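PDB 7D3U: monovalent Na+/H+ antiporter subunit D from Dietzia sp. DQ12-45-1b, which forms part of the Mrp complex, a membrane-embedded bacterial sodium/proton antiporter, and probably contributes to moving ions across the cell membrane. Local coordinates for residues T2-L7 with S57-Q62; L9-P14 with V116-N121; N192-H197 with T567-V572. One frame throughout, in Å; residues are numbered along the deposited sequence.

Overall arrangement
Contact 2 lies deepest, its centre about 16 Å from the centre of the chain, where helices 9-23 and 109-125 pack antiparallel and every touching residue is buried. Contacts 1 and 3 sit farther out, their centres at about 25 and 27 Å, and join loops and turns to small elements; contact 3 includes an exposed histidine. Strand 59-62 links these two: V60 packs on A571 and V572, and Q62 NE2 gives a weak hydrogen bond to V572 O. The first segments of contacts 1 and 2 adjoin at the N-terminus, and both contacts touch the same detergent molecule. The chemistry differs: contact 1 relies on a histidine face, contact 2 on close helix packing, contact 3 on aliphatic groups.

Contact 1: T2-L7 with S57-Q62; sequences TLESAL and SVVVHQ. With LMT (dodecyl-beta-D-maltoside), chain I.
With CG anti to the backbone N (chi1 176°), H61 carries its imidazole from strand 59-62 to the N-terminal turn, and V59, two residues earlier, uses the same torsion (chi1 169°) to send CG1 to E4 and L7. The strand belongs to a two-stranded antiparallel β-hairpin with strand 73-76, and residues 2-7, a loop that tightens into a 3-10 segment at 5-7 just before helix 9-23, pack against it. One face of the H61 ring receives that turn. S5 CA stands over it as a CH-pi contact, 3.5 Å from the ring centroid and 17° off the normal, while E4 O sits above the rim, 3.2 Å from H61 CG. From there the carbonyl is badly angled for a bond to H61 ND1; it accepts instead from L7 N at 3.0 Å, which keeps the turn closed. T2 OG1 and S5 OG share a hydrogen bond of 3.1 Å, which ties the first residues to the turn. An alanine in place of H61 would probably open a gap beneath the turn, taking away the flat surface on which S5 CA and E4 O rest and the packing on S873 of the neighbouring subunit A.

The aliphatic part of this contact centres on V59, whose CG1 meets E4 CG at 3.8 Å and L7 CD2 at the same separation. Beyond CG the E4 chain runs extended, bringing its carboxylate beside the strand backbone near V60. Next to the turn lies dodecyl maltoside: its O2' comes within 3.2 Å of L3 CD1.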
loop_
_atom_site.group_PDB
_atom_site.type_symbol
_atom_site.label_atom_id
_atom_site.label_comp_id
_atom_site.label_asym_id
_atom_site.label_seq_id
_atom_site.Cartn_x
_atom_site.Cartn_y
_atom_site.Cartn_z
ATOM N N THR A 2 25.083 -24.944 -8.568
ATOM C CA THR A 2 24.759 -25.332 -9.935
ATOM C C THR A 2 24.234 -24.154 -10.747
ATOM O O THR A 2 23.584 -24.366 -11.779
ATOM C CB THR A 2 23.725 -26.473 -9.938
ATOM O OG1 THR A 2 22.535 -26.045 -9.267
ATOM C CG2 THR A 2 24.211 -27.636 -9.084
ATOM N N LEU A 3 24.464 -22.926 -10.276
ATOM C CA LEU A 3 24.053 -21.673 -10.909
ATOM C C LEU A 3 22.547 -21.489 -10.759
ATOM O O LEU A 3 22.015 -20.406 -11.019
ATOM C CB LEU A 3 24.498 -21.633 -12.377
ATOM C CG LEU A 3 24.583 -20.314 -13.157
ATOM C CD1 LEU A 3 23.246 -19.832 -13.680
ATOM C CD2 LEU A 3 25.226 -19.243 -12.291
ATOM N N GLU A 4 21.861 -22.526 -10.275
ATOM C CA GLU A 4 20.496 -22.402 -9.790
ATOM C C GLU A 4 20.412 -22.469 -8.278
ATOM O O GLU A 4 19.458 -21.940 -7.705
ATOM C CB GLU A 4 19.601 -23.497 -10.385
ATOM C CG GLU A 4 19.662 -23.597 -11.892
ATOM C CD GLU A 4 19.043 -24.876 -12.410
ATOM O OE1 GLU A 4 18.754 -25.772 -11.590
ATOM O OE2 GLU A 4 18.845 -24.985 -13.637
ATOM N N SER A 5 21.378 -23.115 -7.624
ATOM C CA SER A 5 21.492 -22.998 -6.178
ATOM C C SER A 5 21.781 -21.561 -5.772
ATOM O O SER A 5 21.436 -21.147 -4.661
ATOM C CB SER A 5 22.585 -23.931 -5.660
ATOM O OG SER A 5 22.491 -25.207 -6.271
ATOM N N ALA A 6 22.404 -20.790 -6.661
ATOM C CA ALA A 6 22.665 -19.380 -6.417
ATOM C C ALA A 6 21.425 -18.514 -6.588
ATOM O O ALA A 6 21.510 -17.298 -6.394
ATOM C CB ALA A 6 23.774 -18.880 -7.345
ATOM N N LEU A 7 20.284 -19.105 -6.945
ATOM C CA LEU A 7 19.044 -18.341 -7.003
ATOM C C LEU A 7 18.611 -17.888 -5.619
ATOM O O LEU A 7 17.989 -16.830 -5.478
ATOM C CB LEU A 7 17.944 -19.174 -7.655
ATOM C CG LEU A 7 16.885 -18.431 -8.461
ATOM C CD1 LEU A 7 17.518 -17.302 -9.244
ATOM C CD2 LEU A 7 16.183 -19.394 -9.392
ATOM N N SER A 57 11.882 -20.014 -20.783
ATOM C CA SER A 57 12.273 -21.042 -19.836
ATOM C C SER A 57 11.856 -20.646 -18.420
ATOM O O SER A 57 11.486 -19.504 -18.143
ATOM C CB SER A 57 13.779 -21.277 -19.898
ATOM O OG SER A 57 14.215 -22.058 -18.802
ATOM N N VAL A 58 11.921 -21.619 -17.517
ATOM C CA VAL A 58 11.575 -21.428 -16.115
ATOM C C VAL A 58 12.652 -22.117 -15.292
ATOM O O VAL A 58 12.780 -23.345 -15.338
ATOM C CB VAL A 58 10.190 -21.987 -15.773
ATOM C CG1 VAL A 58 9.953 -21.926 -14.278
ATOM C CG2 VAL A 58 9.108 -21.232 -16.518
ATOM N N VAL A 59 13.426 -21.336 -14.548
ATOM C CA VAL A 59 14.479 -21.874 -13.696
ATOM C C VAL A 59 13.899 -22.107 -12.309
ATOM O O VAL A 59 13.425 -21.170 -11.661
ATOM C CB VAL A 59 15.684 -20.928 -13.638
ATOM C CG1 VAL A 59 16.642 -21.376 -12.556
ATOM C CG2 VAL A 59 16.375 -20.883 -14.985
ATOM N N VAL A 60 13.941 -23.355 -11.852
ATOM C CA VAL A 60 13.349 -23.748 -10.580
ATOM C C VAL A 60 14.418 -24.417 -9.736
ATOM O O VAL A 60 15.068 -25.364 -10.186
ATOM C CB VAL A 60 12.152 -24.695 -10.779
ATOM C CG1 VAL A 60 11.779 -25.356 -9.468
ATOM C CG2 VAL A 60 10.977 -23.935 -11.352
ATOM N N HIS A 61 14.595 -23.927 -8.513
ATOM C CA HIS A 61 15.555 -24.483 -7.571
ATOM C C HIS A 61 14.811 -24.972 -6.339
ATOM O O HIS A 61 14.194 -24.175 -5.627
ATOM C CB HIS A 61 16.605 -23.445 -7.182
ATOM C CG HIS A 61 17.565 -23.927 -6.143
ATOM N ND1 HIS A 61 17.816 -23.231 -4.981
ATOM C CD2 HIS A 61 18.333 -25.040 -6.089
ATOM C CE1 HIS A 61 18.698 -23.893 -4.257
ATOM N NE2 HIS A 61 19.028 -24.994 -4.906
ATOM N N GLN A 62 14.857 -26.277 -6.094
ATOM C CA GLN A 62 14.235 -26.852 -4.906
ATOM C C GLN A 62 15.142 -26.566 -3.718
ATOM O O GLN A 62 16.180 -27.208 -3.549
ATOM C CB GLN A 62 14.004 -28.347 -5.087
ATOM C CG GLN A 62 13.364 -28.711 -6.410
ATOM C CD GLN A 62 11.905 -28.315 -6.480
ATOM O OE1 GLN A 62 11.266 -28.072 -5.458
ATOM N NE2 GLN A 62 11.369 -28.250 -7.691
HETATM C C1B LMT I . 22.149 -19.504 -20.813
HETATM C C2B LMT I . 22.964 -20.796 -20.978
HETATM C C3B LMT I . 22.084 -21.925 -21.553
HETATM C C4B LMT I . 21.275 -21.454 -22.794
HETATM C C5B LMT I . 20.635 -20.075 -22.514
HETATM C C6B LMT I . 19.424 -20.216 -21.595
HETATM O O1B LMT I . 22.988 -18.493 -20.366
HETATM O O2B LMT I . 24.002 -20.514 -21.826
HETATM O O3B LMT I . 21.296 -22.504 -20.588
HETATM O "O4'" LMT I . 22.097 -21.356 -23.896
HETATM O O5B LMT I . 21.548 -19.132 -22.012
HETATM O O6B LMT I . 18.291 -19.802 -22.244
HETATM C "C1'" LMT I . 23.375 -16.077 -16.980
HETATM C "C2'" LMT I . 23.395 -17.608 -16.735
HETATM C "C3'" LMT I . 23.518 -18.441 -18.041
HETATM C "C4'" LMT I . 22.640 -17.867 -19.156
HETATM C "C5'" LMT I . 23.071 -16.398 -19.226
HETATM C "C6'" LMT I . 22.656 -15.668 -20.474
HETATM O "O1'" LMT I . 22.781 -15.455 -15.923
HETATM O "O2'" LMT I . 24.493 -17.895 -15.967
HETATM O "O3'" LMT I . 23.182 -19.741 -17.803
HETATM O "O5'" LMT I . 22.577 -15.744 -18.101
HETATM O "O6'" LMT I . 21.600 -16.365 -20.994
HETATM C C1 LMT I . 23.641 -15.116 -14.863
HETATM C C2 LMT I . 22.920 -15.588 -13.638
HETATM C C3 LMT I . 23.357 -14.997 -12.341
HETATM C C4 LMT I . 22.508 -15.618 -11.265
HETATM C C5 LMT I . 22.223 -14.619 -10.200
HETATM C C6 LMT I . 21.987 -15.265 -8.882
HETATM C C7 LMT I . 22.918 -14.679 -7.864
HETATM C C8 LMT I . 22.228 -13.564 -7.166
HETATM C C9 LMT I . 23.112 -12.764 -6.270
HETATM C C10 LMT I . 22.222 -11.877 -5.450
HETATM C C11 LMT I . 22.987 -10.748 -4.844
HETATM C C12 LMT I . 22.120 -9.906 -3.974
#

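Contact 2: L9-P14 with V116-N121; sequences LFVAVP and VTAGVN. With LMT (dodecyl-beta-D-maltoside), chain I.
Between residues 116-121 and 9-14 the backbones come nearest at A118: its CA is 4.7 Å from V11 CA, and its methyl fits between V11 and P14. P14 CB meets A118 CB at 3.6 Å. V11, with CG1 anti to its own backbone N (chi1 -169°), lays that branch along the A118 peptide, CG1 being 3.8 Å from A118 O. Its other branch, CG2, reaches onward to the last turn of the segment, where N121 takes over. N121 CB lies 3.5 Å from F10 O, and the side chains of F10 and N121 cross at about a right angle. The F10 ring itself leads off from helix 109-125; over the centre of one face it takes C8 of the dodecyl maltoside chain, which is 4.1 Å from F10 CZ, and elsewhere it packs on A45 and L84. The detergent tail continues along L9 and V13, and F869 of the neighbouring subunit A also packs on L9. At P14 helix 9-23 is kinked, the proline nitrogen having no bond to the turn before.

The axes of the two short segments make 165° and approach to 8.2 Å. This is close antiparallel packing of transmembrane helices, with an alanine where the two backbones come nearest, as is common in α-helical membrane bundles such as this antiporter subunit.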
loop_
_atom_site.group_PDB
_atom_site.type_symbol
_atom_site.label_atom_id
_atom_site.label_comp_id
_atom_site.label_asym_id
_atom_site.label_seq_id
_atom_site.Cartn_x
_atom_site.Cartn_y
_atom_site.Cartn_z
ATOM N N LEU A 9 20.524 -16.786 -3.404
ATOM C CA LEU A 9 21.349 -15.668 -2.970
ATOM C C LEU A 9 20.637 -14.329 -3.099
ATOM O O LEU A 9 21.149 -13.326 -2.594
ATOM C CB LEU A 9 22.655 -15.639 -3.762
ATOM C CG LEU A 9 23.639 -16.766 -3.447
ATOM C CD1 LEU A 9 25.008 -16.455 -4.017
ATOM C CD2 LEU A 9 23.724 -16.997 -1.952
ATOM N N PHE A 10 19.478 -14.287 -3.756
ATOM C CA PHE A 10 18.651 -13.089 -3.714
ATOM C C PHE A 10 18.071 -12.855 -2.329
ATOM O O PHE A 10 17.729 -11.717 -1.996
ATOM C CB PHE A 10 17.519 -13.190 -4.735
ATOM C CG PHE A 10 17.940 -12.880 -6.139
ATOM C CD1 PHE A 10 18.298 -11.596 -6.499
ATOM C CD2 PHE A 10 17.972 -13.873 -7.099
ATOM C CE1 PHE A 10 18.682 -11.308 -7.789
ATOM C CE2 PHE A 10 18.355 -13.590 -8.390
ATOM C CZ PHE A 10 18.710 -12.306 -8.735
ATOM N N VAL A 11 17.957 -13.905 -1.521
ATOM C CA VAL A 11 17.455 -13.786 -0.162
ATOM C C VAL A 11 18.549 -13.980 0.879
ATOM O O VAL A 11 18.420 -13.453 1.994
ATOM C CB VAL A 11 16.298 -14.778 0.084
ATOM C CG1 VAL A 11 15.600 -14.486 1.402
ATOM C CG2 VAL A 11 15.312 -14.732 -1.066
ATOM N N ALA A 12 19.630 -14.687 0.550
ATOM C CA ALA A 12 20.667 -14.959 1.535
ATOM C C ALA A 12 21.654 -13.809 1.677
ATOM O O ALA A 12 22.168 -13.577 2.774
ATOM C CB ALA A 12 21.417 -16.237 1.167
ATOM N N VAL A 13 21.934 -13.086 0.597
ATOM C CA VAL A 13 22.918 -12.006 0.636
ATOM C C VAL A 13 22.366 -10.820 1.424
ATOM O O VAL A 13 23.077 -10.296 2.293
ATOM C CB VAL A 13 23.357 -11.595 -0.780
ATOM C CG1 VAL A 13 23.945 -10.197 -0.771
ATOM C CG2 VAL A 13 24.362 -12.588 -1.324
ATOM N N PRO A 14 21.126 -10.345 1.174
ATOM C CA PRO A 14 20.579 -9.291 2.039
ATOM C C PRO A 14 20.479 -9.716 3.495
ATOM O O PRO A 14 21.054 -9.061 4.371
ATOM C CB PRO A 14 19.197 -9.031 1.434
ATOM C CG PRO A 14 19.362 -9.368 0.012
ATOM C CD PRO A 14 20.243 -10.580 0.016
ATOM N N VAL A 116 13.802 -5.624 3.878
ATOM C CA VAL A 116 12.653 -5.474 2.990
ATOM C C VAL A 116 12.974 -6.027 1.608
ATOM O O VAL A 116 12.141 -6.689 0.978
ATOM C CB VAL A 116 12.219 -3.999 2.926
ATOM C CG1 VAL A 116 11.112 -3.812 1.919
ATOM C CG2 VAL A 116 11.752 -3.531 4.284
ATOM N N THR A 117 14.188 -5.772 1.119
ATOM C CA THR A 117 14.592 -6.299 -0.179
ATOM C C THR A 117 14.633 -7.821 -0.167
ATOM O O THR A 117 14.196 -8.468 -1.127
ATOM C CB THR A 117 15.950 -5.717 -0.572
ATOM O OG1 THR A 117 15.851 -4.292 -0.672
ATOM C CG2 THR A 117 16.421 -6.276 -1.896
ATOM N N ALA A 118 15.145 -8.411 0.913
ATOM C CA ALA A 118 15.157 -9.865 1.030
ATOM C C ALA A 118 13.743 -10.427 1.056
ATOM O O ALA A 118 13.460 -11.443 0.413
ATOM C CB ALA A 118 15.921 -10.286 2.282
ATOM N N GLY A 119 12.842 -9.777 1.792
ATOM C CA GLY A 119 11.460 -10.229 1.811
ATOM C C GLY A 119 10.798 -10.140 0.450
ATOM O O GLY A 119 10.039 -11.028 0.057
ATOM N N VAL A 120 11.086 -9.071 -0.294
ATOM C CA VAL A 120 10.521 -8.917 -1.631
ATOM C C VAL A 120 11.053 -10.001 -2.559
ATOM O O VAL A 120 10.296 -10.623 -3.315
ATOM C CB VAL A 120 10.819 -7.511 -2.179
ATOM C CG1 VAL A 120 10.596 -7.463 -3.677
ATOM C CG2 VAL A 120 9.956 -6.481 -1.486
ATOM N N ASN A 121 12.363 -10.245 -2.514
ATOM C CA ASN A 121 12.950 -11.274 -3.364
ATOM C C ASN A 121 12.394 -12.648 -3.022
ATOM O O ASN A 121 12.163 -13.474 -3.913
ATOM C CB ASN A 121 14.472 -11.265 -3.229
ATOM C CG ASN A 121 15.090 -9.973 -3.713
ATOM O OD1 ASN A 121 16.280 -9.735 -3.519
ATOM N ND2 ASN A 121 14.286 -9.128 -4.344
HETATM C C1B LMT I . 22.149 -19.504 -20.813
HETATM C C2B LMT I . 22.964 -20.796 -20.978
HETATM C C3B LMT I . 22.084 -21.925 -21.553
HETATM C C4B LMT I . 21.275 -21.454 -22.794
HETATM C C5B LMT I . 20.635 -20.075 -22.514
HETATM C C6B LMT I . 19.424 -20.216 -21.595
HETATM O O1B LMT I . 22.988 -18.493 -20.366
HETATM O O2B LMT I . 24.002 -20.514 -21.826
HETATM O O3B LMT I . 21.296 -22.504 -20.588
HETATM O "O4'" LMT I . 22.097 -21.356 -23.896
HETATM O O5B LMT I . 21.548 -19.132 -22.012
HETATM O O6B LMT I . 18.291 -19.802 -22.244
HETATM C "C1'" LMT I . 23.375 -16.077 -16.980
HETATM C "C2'" LMT I . 23.395 -17.608 -16.735
HETATM C "C3'" LMT I . 23.518 -18.441 -18.041
HETATM C "C4'" LMT I . 22.640 -17.867 -19.156
HETATM C "C5'" LMT I . 23.071 -16.398 -19.226
HETATM C "C6'" LMT I . 22.656 -15.668 -20.474
HETATM O "O1'" LMT I . 22.781 -15.455 -15.923
HETATM O "O2'" LMT I . 24.493 -17.895 -15.967
HETATM O "O3'" LMT I . 23.182 -19.741 -17.803
HETATM O "O5'" LMT I . 22.577 -15.744 -18.101
HETATM O "O6'" LMT I . 21.600 -16.365 -20.994
HETATM C C1 LMT I . 23.641 -15.116 -14.863
HETATM C C2 LMT I . 22.920 -15.588 -13.638
HETATM C C3 LMT I . 23.357 -14.997 -12.341
HETATM C C4 LMT I . 22.508 -15.618 -11.265
HETATM C C5 LMT I . 22.223 -14.619 -10.200
HETATM C C6 LMT I . 21.987 -15.265 -8.882
HETATM C C7 LMT I . 22.918 -14.679 -7.864
HETATM C C8 LMT I . 22.228 -13.564 -7.166
HETATM C C9 LMT I . 23.112 -12.764 -6.270
HETATM C C10 LMT I . 22.222 -11.877 -5.450
HETATM C C11 LMT I . 22.987 -10.748 -4.844
HETATM C C12 LMT I . 22.120 -9.906 -3.974
#

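Contact 3: N192-H197 with T567-V572; sequences NIAQLH and TYIQAV
V572 lays its CB and CG1 against the methyl of A194, with A194 CB 3.6 Å from V572 CG1, so that a valine from the last helix of the chain overlaps an alanine of a distant loop. The other branch, V572 CG2, turns back over one face of the Y568 ring, offset toward its rim. Y568 and V572 stand one helical turn apart, their spacing fixed by the bond from V572 N to Y568 O at 2.9 Å. Beyond the ring, Y568 OH reaches I193, coming to 4.2 Å from I193 CB, while the same phenol side chain packs on V263 and V75.

The loop segment is shaped by an Asx turn: N192 OD1 accepts from A194 N at 3.0 Å, with an N-H...O angle of 152° and the donor tilted 24° from the carbonyl plane. That bond ties the carbonyl end of the asparagine side chain to the backbone two residues on and holds it beside the alanine; the N192 and V572 side chains come at each other from opposite directions, N192 OD1 facing V572 CG1 at 4.0 Å. Residues 192-197 belong to the connection between helices 157-187 and 204-221, and helix 566-572 is the short C-terminal helix that packs onto it. Hairpin residues P73, V75 and V60 press on V572 as well.

Nearer the start of the helix, I569 meets A194 and H197. Its CG1 lies 3.9 Å from A194 O, and I569 CD1 reaches H197 CB at 3.6 Å. The histidine's CG sits between its backbone N and carbonyl carbon (chi1 60°), which leads the exposed imidazole off from the helix and leaves CB to make the contact.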
loop_
_atom_site.group_PDB
_atom_site.type_symbol
_atom_site.label_atom_id
_atom_site.label_comp_id
_atom_site.label_asym_id
_atom_site.label_seq_id
_atom_site.Cartn_x
_atom_site.Cartn_y
_atom_site.Cartn_z
ATOM N N ASN A 192 1.808 -25.965 -2.362
ATOM C CA ASN A 192 2.626 -25.638 -3.520
ATOM C C ASN A 192 1.747 -25.130 -4.654
ATOM O O ASN A 192 0.704 -25.716 -4.952
ATOM C CB ASN A 192 3.409 -26.874 -3.962
ATOM C CG ASN A 192 4.585 -26.538 -4.846
ATOM O OD1 ASN A 192 4.468 -25.748 -5.780
ATOM N ND2 ASN A 192 5.730 -27.143 -4.560
ATOM N N ILE A 193 2.168 -24.033 -5.286
ATOM C CA ILE A 193 1.348 -23.446 -6.340
ATOM C C ILE A 193 1.338 -24.336 -7.575
ATOM O O ILE A 193 0.337 -24.395 -8.298
ATOM C CB ILE A 193 1.834 -22.023 -6.671
ATOM C CG1 ILE A 193 1.869 -21.169 -5.405
ATOM C CG2 ILE A 193 0.924 -21.371 -7.690
ATOM C CD1 ILE A 193 2.199 -19.718 -5.657
ATOM N N ALA A 194 2.432 -25.053 -7.833
ATOM C CA ALA A 194 2.478 -25.937 -8.992
ATOM C C ALA A 194 1.507 -27.099 -8.837
ATOM O O ALA A 194 0.719 -27.387 -9.744
ATOM C CB ALA A 194 3.899 -26.451 -9.205
ATOM N N GLN A 195 1.546 -27.781 -7.690
ATOM C CA GLN A 195 0.664 -28.917 -7.455
ATOM C C GLN A 195 -0.804 -28.522 -7.403
ATOM O O GLN A 195 -1.665 -29.406 -7.360
ATOM C CB GLN A 195 1.060 -29.627 -6.163
ATOM C CG GLN A 195 2.553 -29.848 -6.022
ATOM C CD GLN A 195 2.893 -31.227 -5.505
ATOM O OE1 GLN A 195 2.631 -31.552 -4.349
ATOM N NE2 GLN A 195 3.481 -32.051 -6.362
ATOM N N LEU A 196 -1.106 -27.226 -7.399
ATOM C CA LEU A 196 -2.463 -26.711 -7.562
ATOM C C LEU A 196 -2.698 -26.240 -8.989
ATOM O O LEU A 196 -3.363 -25.228 -9.217
ATOM C CB LEU A 196 -2.724 -25.583 -6.571
ATOM C CG LEU A 196 -2.519 -25.924 -5.098
ATOM C CD1 LEU A 196 -2.401 -24.660 -4.272
ATOM C CD2 LEU A 196 -3.655 -26.786 -4.591
ATOM N N HIS A 197 -2.136 -26.967 -9.961
ATOM C CA HIS A 197 -2.141 -26.534 -11.356
ATOM C C HIS A 197 -3.525 -26.144 -11.851
ATOM O O HIS A 197 -3.652 -25.259 -12.702
ATOM C CB HIS A 197 -1.576 -27.641 -12.246
ATOM C CG HIS A 197 -2.350 -28.922 -12.180
ATOM N ND1 HIS A 197 -2.276 -29.782 -11.104
ATOM C CD2 HIS A 197 -3.203 -29.494 -13.060
ATOM C CE1 HIS A 197 -3.056 -30.825 -11.323
ATOM N NE2 HIS A 197 -3.629 -30.675 -12.503
ATOM N N THR A 567 4.727 -24.997 -18.968
ATOM C CA THR A 567 6.180 -24.966 -18.863
ATOM C C THR A 567 6.661 -24.567 -17.478
ATOM O O THR A 567 7.837 -24.774 -17.167
ATOM C CB THR A 567 6.766 -24.006 -19.894
ATOM O OG1 THR A 567 8.185 -23.925 -19.715
ATOM C CG2 THR A 567 6.162 -22.623 -19.729
ATOM N N TYR A 568 5.791 -23.996 -16.649
ATOM C CA TYR A 568 6.123 -23.658 -15.272
ATOM C C TYR A 568 5.832 -24.815 -14.327
ATOM O O TYR A 568 6.660 -25.143 -13.469
ATOM C CB TYR A 568 5.346 -22.405 -14.851
ATOM C CG TYR A 568 5.267 -22.150 -13.363
ATOM C CD1 TYR A 568 6.244 -21.410 -12.716
ATOM C CD2 TYR A 568 4.195 -22.612 -12.614
ATOM C CE1 TYR A 568 6.169 -21.162 -11.361
ATOM C CE2 TYR A 568 4.112 -22.369 -11.260
ATOM C CZ TYR A 568 5.102 -21.642 -10.640
ATOM O OH TYR A 568 5.026 -21.396 -9.291
ATOM N N ILE A 569 4.671 -25.448 -14.484
ATOM C CA ILE A 569 4.330 -26.601 -13.661
ATOM C C ILE A 569 5.227 -27.784 -13.998
ATOM O O ILE A 569 5.639 -28.539 -13.111
ATOM C CB ILE A 569 2.840 -26.939 -13.834
ATOM C CG1 ILE A 569 1.992 -25.894 -13.113
ATOM C CG2 ILE A 569 2.535 -28.326 -13.311
ATOM C CD1 ILE A 569 0.803 -25.429 -13.901
ATOM N N GLN A 570 5.562 -27.956 -15.278
ATOM C CA GLN A 570 6.475 -29.022 -15.666
ATOM C C GLN A 570 7.892 -28.773 -15.169
ATOM O O GLN A 570 8.697 -29.709 -15.135
ATOM C CB GLN A 570 6.475 -29.181 -17.187
ATOM C CG GLN A 570 6.718 -30.600 -17.665
ATOM C CD GLN A 570 8.190 -30.917 -17.815
ATOM O OE1 GLN A 570 9.005 -30.030 -18.064
ATOM N NE2 GLN A 570 8.540 -32.189 -17.663
ATOM N N ALA A 571 8.211 -27.542 -14.780
ATOM C CA ALA A 571 9.534 -27.228 -14.256
ATOM C C ALA A 571 9.587 -27.305 -12.737
ATOM O O ALA A 571 10.612 -27.704 -12.176
ATOM C CB ALA A 571 9.970 -25.838 -14.720
ATOM N N VAL A 572 8.506 -26.928 -12.056
ATOM C CA VAL A 572 8.502 -27.025 -10.601
ATOM C C VAL A 572 8.334 -28.473 -10.153
ATOM O O VAL A 572 8.848 -28.865 -9.100
ATOM C CB VAL A 572 7.408 -26.126 -10.001
ATOM C CG1 VAL A 572 7.422 -26.205 -8.487
ATOM C CG2 VAL A 572 7.593 -24.694 -10.450
#